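Side-chain contacts in prolyl endopeptidase (Myxococcus xanthus, PDB 2BKL), which probably cleaves oligopeptides on the carboxyl side of proline and, far less readily, of alanine, as a serine peptidase of family S9A: residues A[136-141]-A[145-150]; A[168-173]-A[197-202]; A[343-348]-A[354-359]. All blocks are in the same frame, centred on the assembly; numbering follows the deposited sequence.

All three contacts belong to the N-terminal beta-propeller of this prolyl endopeptidase. Contacts 1 and 2 are neighbours, their centres about 12 Å apart. E146 OE1 of contact 1 forms a salt bridge of 2.9 Å with R198 NH1 of contact 2, and the chain of K169 packs on the same acid. Both contacts reach the pocket of the bound N-[(benzyloxy)carbonyl]-L-alanyl-L-proline, contact 1 through D145 and contact 2 through K169 and Y170. Contact 3, between 343-348 and 354-359, stands apart. Its centre is about 36 Å from each of the others, and its nearest atoms are about 26 Å from contact 1 and about 22 Å from contact 2.

Contact 1: A[136-141]-A[145-150]; sequences AFAQKP and DEAVLH
F137 and H150 meet at the ring face of F137. H150 CB sits over that face, nearest to the rim, with CB 3.4 Å from F137 CZ. This is a CH-pi contact. The two rings are tilted by 26° and slid apart, so they barely overlap. F137 CG stands between its backbone N and carbonyl carbon (chi1 67°), which holds the ring beside H150. An alanine here would take away the face under H150 CB and is likely to leave the histidine freer to shift.

Backbone bonds tie the same residues. F137 and H150 exchange two, and H150 N to F137 O is the shorter at 2.8 Å. Q139 and V148 exchange two more. The strands are the antiparallel arms of a beta hairpin in the propeller, with A138 and L149 as a non-hydrogen-bonded pair. On their side of the sheet, A138 CB touches A147 CB at 3.9 Å and also L149 CD2.

Polar side chains meet through water. The amide of Q139 is turned 90° to the H150 ring. One water gives a proton to Q139 OE1 (2.9 Å) and lies in the ring plane at H150 NE2 (2.8 Å). A second water links K140 NZ to D145 OD1. D145 OD2 forms a salt bridge with R618, and the nearest atoms of the D145 side chain and the bound N-[(benzyloxy)carbonyl]-L-alanyl-L-proline are about 4 Å apart.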
loop_
_atom_site.group_PDB
_atom_site.type_symbol
_atom_site.label_atom_id
_atom_site.label_comp_id
_atom_site.label_asym_id
_atom_site.label_seq_id
_atom_site.Cartn_x
_atom_site.Cartn_y
_atom_site.Cartn_z
ATOM N N ALA A 136 -4.571 -5.937 -21.747
ATOM C CA ALA A 136 -5.260 -6.759 -20.766
ATOM C C ALA A 136 -5.397 -5.935 -19.494
ATOM O O ALA A 136 -4.442 -5.297 -19.063
ATOM C CB ALA A 136 -4.463 -8.019 -20.508
ATOM N N PHE A 137 -6.572 -5.929 -18.889
ATOM C CA PHE A 137 -6.852 -5.031 -17.786
ATOM C C PHE A 137 -7.888 -5.611 -16.856
ATOM O O PHE A 137 -8.695 -6.447 -17.257
ATOM C CB PHE A 137 -7.290 -3.657 -18.278
ATOM C CG PHE A 137 -8.611 -3.651 -18.962
ATOM C CD1 PHE A 137 -8.687 -3.939 -20.307
ATOM C CD2 PHE A 137 -9.774 -3.333 -18.288
ATOM C CE1 PHE A 137 -9.885 -3.950 -20.969
ATOM C CE2 PHE A 137 -10.971 -3.321 -18.955
ATOM C CZ PHE A 137 -11.019 -3.649 -20.308
ATOM N N ALA A 138 -7.884 -5.157 -15.610
ATOM C CA ALA A 138 -8.843 -5.601 -14.601
ATOM C C ALA A 138 -9.951 -4.581 -14.430
ATOM O O ALA A 138 -9.709 -3.360 -14.376
ATOM C CB ALA A 138 -8.161 -5.806 -13.300
ATOM N N GLN A 139 -11.184 -5.065 -14.340
ATOM C CA GLN A 139 -12.314 -4.267 -13.843
ATOM C C GLN A 139 -12.622 -4.700 -12.422
ATOM O O GLN A 139 -12.728 -5.898 -12.159
ATOM C CB GLN A 139 -13.569 -4.488 -14.670
ATOM C CG GLN A 139 -13.624 -3.895 -16.028
ATOM C CD GLN A 139 -15.064 -3.857 -16.517
ATOM O OE1 GLN A 139 -15.694 -4.906 -16.651
ATOM N NE2 GLN A 139 -15.597 -2.664 -16.722
ATOM N N LYS A 140 -12.793 -3.738 -11.514
ATOM C CA LYS A 140 -12.928 -4.001 -10.072
ATOM C C LYS A 140 -14.141 -3.255 -9.523
ATOM O O LYS A 140 -14.081 -2.032 -9.372
ATOM C CB LYS A 140 -11.679 -3.523 -9.339
ATOM C CG LYS A 140 -10.394 -4.198 -9.822
ATOM C CD LYS A 140 -9.200 -4.072 -8.900
ATOM C CE LYS A 140 -8.987 -2.688 -8.404
ATOM N NZ LYS A 140 -8.031 -2.708 -7.261
ATOM N N PRO A 141 -15.244 -3.952 -9.250
ATOM C CA PRO A 141 -16.387 -3.332 -8.589
ATOM C C PRO A 141 -15.972 -2.694 -7.281
ATOM O O PRO A 141 -15.221 -3.321 -6.517
ATOM C CB PRO A 141 -17.345 -4.507 -8.384
ATOM C CG PRO A 141 -17.046 -5.396 -9.539
ATOM C CD PRO A 141 -15.529 -5.336 -9.663
ATOM N N ASP A 145 -10.832 -5.606 -4.143
ATOM C CA ASP A 145 -9.760 -6.439 -4.689
ATOM C C ASP A 145 -10.221 -7.408 -5.773
ATOM O O ASP A 145 -9.471 -7.695 -6.715
ATOM C CB ASP A 145 -9.083 -7.258 -3.592
ATOM C CG ASP A 145 -8.243 -6.423 -2.655
ATOM O OD1 ASP A 145 -8.080 -5.181 -2.822
ATOM O OD2 ASP A 145 -7.746 -6.977 -1.655
ATOM N N GLU A 146 -11.450 -7.887 -5.669
ATOM C CA GLU A 146 -11.984 -8.838 -6.618
ATOM C C GLU A 146 -11.926 -8.186 -8.001
ATOM O O GLU A 146 -12.342 -7.029 -8.180
ATOM C CB GLU A 146 -13.441 -9.239 -6.267
ATOM C CG GLU A 146 -13.918 -10.526 -6.948
ATOM C CD GLU A 146 -13.193 -11.783 -6.460
ATOM O OE1 GLU A 146 -12.710 -11.796 -5.320
ATOM O OE2 GLU A 146 -13.095 -12.774 -7.234
ATOM N N ALA A 147 -11.441 -8.936 -8.978
ATOM C CA ALA A 147 -11.195 -8.400 -10.313
ATOM C C ALA A 147 -11.543 -9.409 -11.411
ATOM O O ALA A 147 -11.340 -10.612 -11.250
ATOM C CB ALA A 147 -9.730 -8.003 -10.458
ATOM N N VAL A 148 -11.994 -8.885 -12.539
ATOM C CA VAL A 148 -12.190 -9.671 -13.741
ATOM C C VAL A 148 -11.297 -9.111 -14.824
ATOM O O VAL A 148 -11.305 -7.909 -15.087
ATOM C CB VAL A 148 -13.689 -9.627 -14.163
ATOM C CG1 VAL A 148 -13.942 -10.356 -15.487
ATOM C CG2 VAL A 148 -14.568 -10.162 -13.034
ATOM N N LEU A 149 -10.535 -9.990 -15.480
ATOM C CA LEU A 149 -9.684 -9.563 -16.591
ATOM C C LEU A 149 -10.445 -9.485 -17.899
ATOM O O LEU A 149 -11.268 -10.364 -18.208
ATOM C CB LEU A 149 -8.512 -10.529 -16.753
ATOM C CG LEU A 149 -7.616 -10.736 -15.521
ATOM C CD1 LEU A 149 -6.548 -11.752 -15.807
ATOM C CD2 LEU A 149 -7.028 -9.365 -15.077
ATOM N N HIS A 150 -10.163 -8.436 -18.653
ATOM C CA HIS A 150 -10.673 -8.189 -19.988
ATOM C C HIS A 150 -9.530 -7.850 -20.914
ATOM O O HIS A 150 -8.397 -7.546 -20.473
ATOM C CB HIS A 150 -11.646 -7.006 -19.946
ATOM C CG HIS A 150 -12.923 -7.315 -19.241
ATOM N ND1 HIS A 150 -14.037 -7.785 -19.903
ATOM C CD2 HIS A 150 -13.263 -7.231 -17.933
ATOM C CE1 HIS A 150 -15.016 -7.961 -19.030
ATOM N NE2 HIS A 150 -14.569 -7.664 -17.826
HETATM O O HOH W 1 -16.152 -7.504 -15.485
HETATM O O HOH W 2 -8.547 -2.937 -4.359
HETATM O O HOH W 3 -14.091 -5.768 -6.622
#

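Contact 2: A[168-173]-A[197-202]; sequences GKYATP and ERPGYT. With ZAH (N-[(benzyloxy)carbonyl]-L-alanyl-L-proline), chain C.
T202 OG1 approaches the Y170 ring obliquely and is 3.5 Å from Y170 CD2. K169 CD lies over one face of this ring, 3.6 Å above the plane and toward the rim. At the ring edge, in plane, comes C21 of the ligand's benzyl ring, 3.7 Å from Y170 CD1. Y170 therefore stands between the ligand at its edge and the 197-202 loop.

Both segments are loops of the beta-propeller. G168 to A171 form a type I beta turn, closed by a bond from A171 N to G168 O. Residues 198-200 form a 3-10 segment. The turn puts K169 and Y170 in the ligand pocket, and K169 O lies 3.6 Å from ligand C22. The benzyloxycarbonyl end of the ligand is the part that meets this turn. Y453, N534, W574 and R618 hydrogen-bond to the ligand.

Y170 CG lies beside the backbone N and anti to the carbonyl carbon (chi1 -61°). This directs the ring toward the second loop. The side chains of Y170 and T202 cross at about a right angle. Y170 also packs on E185 of strand 181-186, and T202 touches that same residue.

K169 runs out beside R198. Its CE and NZ are each about 4.3 Å from R198 NH1. The two like charges are probably eased by E146, whose OE1 forms a salt bridge with R198 NH1 and also packs against the lysine chain. P199 meets the far end of the tyrosine and packs on T573 as well. There Y170 OH rests against the proline ring, 3.9 Å from P199 CG.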
loop_
_atom_site.group_PDB
_atom_site.type_symbol
_atom_site.label_atom_id
_atom_site.label_comp_id
_atom_site.label_asym_id
_atom_site.label_seq_id
_atom_site.Cartn_x
_atom_site.Cartn_y
_atom_site.Cartn_z
ATOM N N GLY A 168 -9.410 -12.861 -11.162
ATOM C CA GLY A 168 -8.175 -12.167 -11.450
ATOM C C GLY A 168 -7.617 -11.268 -10.379
ATOM O O GLY A 168 -6.719 -10.475 -10.666
ATOM N N LYS A 169 -8.096 -11.408 -9.142
ATOM C CA LYS A 169 -7.645 -10.578 -8.037
ATOM C C LYS A 169 -6.117 -10.367 -7.980
ATOM O O LYS A 169 -5.643 -9.226 -7.776
ATOM C CB LYS A 169 -8.070 -11.200 -6.693
ATOM C CG LYS A 169 -7.508 -10.494 -5.480
ATOM C CD LYS A 169 -7.925 -11.158 -4.141
ATOM C CE LYS A 169 -9.391 -11.169 -3.948
ATOM N NZ LYS A 169 -9.691 -11.486 -2.478
ATOM N N TYR A 170 -5.372 -11.466 -8.085
ATOM C CA TYR A 170 -3.922 -11.430 -7.925
ATOM C C TYR A 170 -3.157 -11.277 -9.227
ATOM O O TYR A 170 -1.913 -11.257 -9.206
ATOM C CB TYR A 170 -3.431 -12.659 -7.155
ATOM C CG TYR A 170 -3.980 -12.781 -5.753
ATOM C CD1 TYR A 170 -3.843 -11.749 -4.838
ATOM C CD2 TYR A 170 -4.608 -13.940 -5.315
ATOM C CE1 TYR A 170 -4.334 -11.875 -3.537
ATOM C CE2 TYR A 170 -5.124 -14.057 -4.014
ATOM C CZ TYR A 170 -4.990 -13.021 -3.143
ATOM O OH TYR A 170 -5.526 -13.138 -1.853
ATOM N N ALA A 171 -3.863 -11.146 -10.350
ATOM C CA ALA A 171 -3.212 -11.199 -11.672
ATOM C C ALA A 171 -2.515 -9.906 -12.061
ATOM O O ALA A 171 -3.062 -8.809 -11.906
ATOM C CB ALA A 171 -4.208 -11.560 -12.776
ATOM N N THR A 172 -1.318 -10.065 -12.613
ATOM C CA THR A 172 -0.658 -9.019 -13.394
ATOM C C THR A 172 -0.248 -9.703 -14.700
ATOM O O THR A 172 0.733 -10.463 -14.703
ATOM C CB THR A 172 0.545 -8.435 -12.664
ATOM O OG1 THR A 172 1.354 -9.479 -12.114
ATOM C CG2 THR A 172 0.144 -7.656 -11.460
ATOM N N PRO A 173 -0.983 -9.498 -15.799
ATOM C CA PRO A 173 -0.688 -10.259 -17.012
ATOM C C PRO A 173 0.732 -10.050 -17.538
ATOM O O PRO A 173 1.235 -8.911 -17.651
ATOM C CB PRO A 173 -1.723 -9.744 -18.018
ATOM C CG PRO A 173 -2.870 -9.285 -17.134
ATOM C CD PRO A 173 -2.175 -8.640 -15.974
ATOM N N GLU A 197 -9.475 -19.395 3.375
ATOM C CA GLU A 197 -8.574 -20.378 2.762
ATOM C C GLU A 197 -8.272 -20.071 1.304
ATOM O O GLU A 197 -7.354 -20.644 0.732
ATOM C CB GLU A 197 -9.166 -21.778 2.878
ATOM C CG GLU A 197 -9.130 -22.305 4.315
ATOM C CD GLU A 197 -7.716 -22.671 4.795
ATOM O OE1 GLU A 197 -6.895 -23.221 4.003
ATOM O OE2 GLU A 197 -7.419 -22.442 5.993
ATOM N N ARG A 198 -9.079 -19.202 0.700
ATOM C CA ARG A 198 -8.966 -18.917 -0.727
ATOM C C ARG A 198 -7.556 -18.514 -1.193
ATOM O O ARG A 198 -7.174 -18.888 -2.299
ATOM C CB ARG A 198 -9.982 -17.870 -1.166
ATOM C CG ARG A 198 -10.285 -17.875 -2.659
ATOM C CD ARG A 198 -11.183 -16.759 -3.050
ATOM N NE ARG A 198 -11.446 -16.738 -4.483
ATOM C CZ ARG A 198 -11.833 -15.642 -5.119
ATOM N NH1 ARG A 198 -11.975 -14.510 -4.442
ATOM N NH2 ARG A 198 -12.071 -15.684 -6.418
ATOM N N PRO A 199 -6.801 -17.730 -0.424
ATOM C CA PRO A 199 -5.457 -17.366 -0.889
ATOM C C PRO A 199 -4.515 -18.537 -1.190
ATOM O O PRO A 199 -3.520 -18.348 -1.907
ATOM C CB PRO A 199 -4.923 -16.482 0.229
ATOM C CG PRO A 199 -6.072 -15.916 0.901
ATOM C CD PRO A 199 -7.146 -17.023 0.827
ATOM N N GLY A 200 -4.816 -19.714 -0.657
ATOM C CA GLY A 200 -3.995 -20.879 -0.925
ATOM C C GLY A 200 -4.307 -21.556 -2.249
ATOM O O GLY A 200 -3.693 -22.579 -2.544
ATOM N N TYR A 201 -5.222 -21.008 -3.056
ATOM C CA TYR A 201 -5.664 -21.656 -4.294
ATOM C C TYR A 201 -5.199 -20.991 -5.579
ATOM O O TYR A 201 -5.508 -21.473 -6.678
ATOM C CB TYR A 201 -7.192 -21.800 -4.288
ATOM C CG TYR A 201 -7.651 -22.910 -3.370
ATOM C CD1 TYR A 201 -7.831 -22.696 -2.007
ATOM C CD2 TYR A 201 -7.844 -24.202 -3.851
ATOM C CE1 TYR A 201 -8.225 -23.717 -1.185
ATOM C CE2 TYR A 201 -8.240 -25.207 -3.013
ATOM C CZ TYR A 201 -8.430 -24.965 -1.691
ATOM O OH TYR A 201 -8.831 -25.973 -0.832
ATOM N N THR A 202 -4.414 -19.936 -5.450
ATOM C CA THR A 202 -3.844 -19.251 -6.607
ATOM C C THR A 202 -3.096 -20.230 -7.457
ATOM O O THR A 202 -2.252 -20.981 -6.938
ATOM C CB THR A 202 -2.881 -18.139 -6.165
ATOM O OG1 THR A 202 -3.543 -17.263 -5.233
ATOM C CG2 THR A 202 -2.508 -17.248 -7.328
HETATM C C1 ZAH C . -3.239 -3.112 5.337
HETATM O O2 ZAH C . -2.087 -2.783 6.078
HETATM C C3 ZAH C . -3.379 -4.631 5.081
HETATM C C4 ZAH C . -3.541 -5.416 6.385
HETATM C C5 ZAH C . -2.141 -5.836 6.815
HETATM C C6 ZAH C . -1.292 -5.863 5.572
HETATM N N7 ZAH C . -2.154 -5.274 4.555
HETATM C C8 ZAH C . -1.817 -5.224 3.269
HETATM O O9 ZAH C . -2.701 -4.734 2.418
HETATM C C10 ZAH C . -0.584 -5.975 2.719
HETATM C C11 ZAH C . 0.570 -4.999 2.947
HETATM N N14 ZAH C . -0.696 -6.240 1.307
HETATM C C15 ZAH C . -1.486 -7.181 0.849
HETATM O O16 ZAH C . -2.139 -7.980 1.653
HETATM O O17 ZAH C . -1.590 -7.343 -0.572
HETATM C C18 ZAH C . -2.603 -8.293 -0.989
HETATM C C19 ZAH C . -2.877 -8.215 -2.495
HETATM C C20 ZAH C . -1.865 -8.579 -3.394
HETATM C C21 ZAH C . -2.097 -8.501 -4.767
HETATM C C22 ZAH C . -3.345 -8.085 -5.237
HETATM C C23 ZAH C . -4.366 -7.745 -4.345
HETATM C C24 ZAH C . -4.128 -7.808 -2.972
#

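Contact 3: A[343-348]-A[354-359]; sequences EVRVAT and VRTVQL
V357 faces V344, and the two side chains lie side by side, pointing the same way. V357 CB sits 3.6 Å from V344 O and also meets V344 CB. Its CG2 branch lies anti to the carbonyl carbon, which turns it onto V344. V357 CG2 touches V344 CG1 at 3.8 Å, and more loosely V346 CG2. V357 N donates to V344 O at 2.8 Å. A water accepts from V344 N and donates to V357 O, continuing the link past that bond.

At the other end lies a classic beta bulge. V354 and R355 both face V346, and both their N atoms donate to V346 O. V354 N to V346 O is the shorter, at 2.9 Å. V346 N returns a bond to R355 O.

On the side bearing R345 and T356, E343 CG touches T356 CG2 at 3.7 Å. R345 grips E343 side-on. Its NE and NH2 both bind OE2 in the guanidinium plane, and R345 NE to E343 OE2 is 2.9 Å. R345 NH1 forms a salt bridge with D317, and Y336 makes a cation-pi contact with the same arginine.

Strands 341-348 and 353-356 form a beta hairpin at the edge of a four-stranded propeller blade. Strand 353-356 is outermost, and 341-348 lies between it and strand 331-338. V357 and L359 pack on Y379 of strand 376-383 in the next sheet, and R355 NH1 bonds to V395 O.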
loop_
_atom_site.group_PDB
_atom_site.type_symbol
_atom_site.label_atom_id
_atom_site.label_comp_id
_atom_site.label_asym_id
_atom_site.label_seq_id
_atom_site.Cartn_x
_atom_site.Cartn_y
_atom_site.Cartn_z
ATOM N N GLU A 343 17.888 7.599 -3.303
ATOM C CA GLU A 343 18.953 7.935 -4.229
ATOM C C GLU A 343 18.942 6.867 -5.301
ATOM O O GLU A 343 18.751 5.689 -5.005
ATOM C CB GLU A 343 20.313 7.950 -3.517
ATOM C CG GLU A 343 21.504 8.167 -4.447
ATOM C CD GLU A 343 22.760 8.593 -3.738
ATOM O OE1 GLU A 343 22.895 9.805 -3.464
ATOM O OE2 GLU A 343 23.622 7.721 -3.479
ATOM N N VAL A 344 19.126 7.266 -6.548
ATOM C CA VAL A 344 19.085 6.341 -7.661
ATOM C C VAL A 344 20.454 6.322 -8.336
ATOM O O VAL A 344 21.021 7.351 -8.672
ATOM C CB VAL A 344 17.966 6.710 -8.646
ATOM C CG1 VAL A 344 17.968 5.735 -9.836
ATOM C CG2 VAL A 344 16.613 6.677 -7.916
ATOM N N ARG A 345 20.995 5.115 -8.512
ATOM C CA ARG A 345 22.336 4.913 -9.070
ATOM C C ARG A 345 22.267 4.008 -10.295
ATOM O O ARG A 345 21.562 2.981 -10.303
ATOM C CB ARG A 345 23.238 4.279 -8.016
ATOM C CG ARG A 345 23.392 5.103 -6.747
ATOM C CD ARG A 345 24.378 4.495 -5.779
ATOM N NE ARG A 345 24.286 5.120 -4.466
ATOM C CZ ARG A 345 24.710 4.568 -3.333
ATOM N NH1 ARG A 345 25.252 3.365 -3.313
ATOM N NH2 ARG A 345 24.571 5.232 -2.193
ATOM N N VAL A 346 22.952 4.415 -11.352
ATOM C CA VAL A 346 23.045 3.657 -12.591
ATOM C C VAL A 346 24.381 2.936 -12.583
ATOM O O VAL A 346 25.404 3.542 -12.282
ATOM C CB VAL A 346 22.922 4.570 -13.832
ATOM C CG1 VAL A 346 23.120 3.781 -15.139
ATOM C CG2 VAL A 346 21.565 5.227 -13.822
ATOM N N ALA A 347 24.343 1.651 -12.864
ATOM C CA ALA A 347 25.540 0.798 -12.944
ATOM C C ALA A 347 25.516 -0.016 -14.228
ATOM O O ALA A 347 24.456 -0.217 -14.823
ATOM C CB ALA A 347 25.611 -0.145 -11.751
ATOM N N THR A 348 26.674 -0.532 -14.649
ATOM C CA THR A 348 26.667 -1.426 -15.789
ATOM C C THR A 348 26.087 -2.756 -15.374
ATOM O O THR A 348 25.895 -3.042 -14.186
ATOM C CB THR A 348 28.079 -1.665 -16.365
ATOM O OG1 THR A 348 28.855 -2.395 -15.415
ATOM C CG2 THR A 348 28.818 -0.335 -16.604
ATOM N N VAL A 354 28.216 3.806 -12.783
ATOM C CA VAL A 354 28.269 4.765 -13.889
ATOM C C VAL A 354 28.022 6.184 -13.348
ATOM O O VAL A 354 28.857 7.086 -13.483
ATOM C CB VAL A 354 27.261 4.400 -14.991
ATOM C CG1 VAL A 354 27.238 5.469 -16.062
ATOM C CG2 VAL A 354 27.611 3.046 -15.589
ATOM N N ARG A 355 26.855 6.407 -12.764
ATOM C CA ARG A 355 26.552 7.706 -12.202
ATOM C C ARG A 355 25.432 7.618 -11.190
ATOM O O ARG A 355 24.745 6.615 -11.117
ATOM C CB ARG A 355 26.181 8.682 -13.312
ATOM C CG ARG A 355 24.758 8.585 -13.811
ATOM C CD ARG A 355 24.516 9.480 -14.992
ATOM N NE ARG A 355 25.101 8.925 -16.206
ATOM C CZ ARG A 355 24.516 8.055 -17.003
ATOM N NH1 ARG A 355 23.279 7.659 -16.769
ATOM N NH2 ARG A 355 25.165 7.625 -18.070
ATOM N N THR A 356 25.257 8.677 -10.414
ATOM C CA THR A 356 24.116 8.879 -9.544
ATOM C C THR A 356 23.202 9.881 -10.208
ATOM O O THR A 356 23.639 10.920 -10.719
ATOM C CB THR A 356 24.605 9.395 -8.177
ATOM O OG1 THR A 356 25.362 8.355 -7.522
ATOM C CG2 THR A 356 23.454 9.665 -7.233
ATOM N N VAL A 357 21.918 9.549 -10.235
ATOM C CA VAL A 357 20.914 10.445 -10.758
ATOM C C VAL A 357 20.835 11.693 -9.894
ATOM O O VAL A 357 20.710 11.616 -8.673
ATOM C CB VAL A 357 19.541 9.763 -10.859
ATOM C CG1 VAL A 357 18.519 10.727 -11.467
ATOM C CG2 VAL A 357 19.616 8.547 -11.707
ATOM N N GLN A 358 20.954 12.867 -10.510
ATOM C CA GLN A 358 20.910 14.117 -9.773
ATOM C C GLN A 358 19.486 14.600 -9.661
ATOM O O GLN A 358 18.844 14.974 -10.640
ATOM C CB GLN A 358 21.778 15.163 -10.469
ATOM C CG GLN A 358 23.236 14.723 -10.619
ATOM C CD GLN A 358 23.941 14.482 -9.300
ATOM O OE1 GLN A 358 24.027 15.392 -8.452
ATOM N NE2 GLN A 358 24.480 13.285 -9.115
ATOM N N LEU A 359 18.983 14.562 -8.431
ATOM C CA LEU A 359 17.587 14.856 -8.171
ATOM C C LEU A 359 17.388 16.361 -8.043
ATOM O O LEU A 359 18.307 17.107 -7.668
ATOM C CB LEU A 359 17.136 14.167 -6.889
ATOM C CG LEU A 359 17.372 12.660 -6.890
ATOM C CD1 LEU A 359 16.978 12.054 -5.537
ATOM C CD2 LEU A 359 16.656 11.957 -8.011
HETATM O O HOH W 4 19.692 10.002 -6.804
#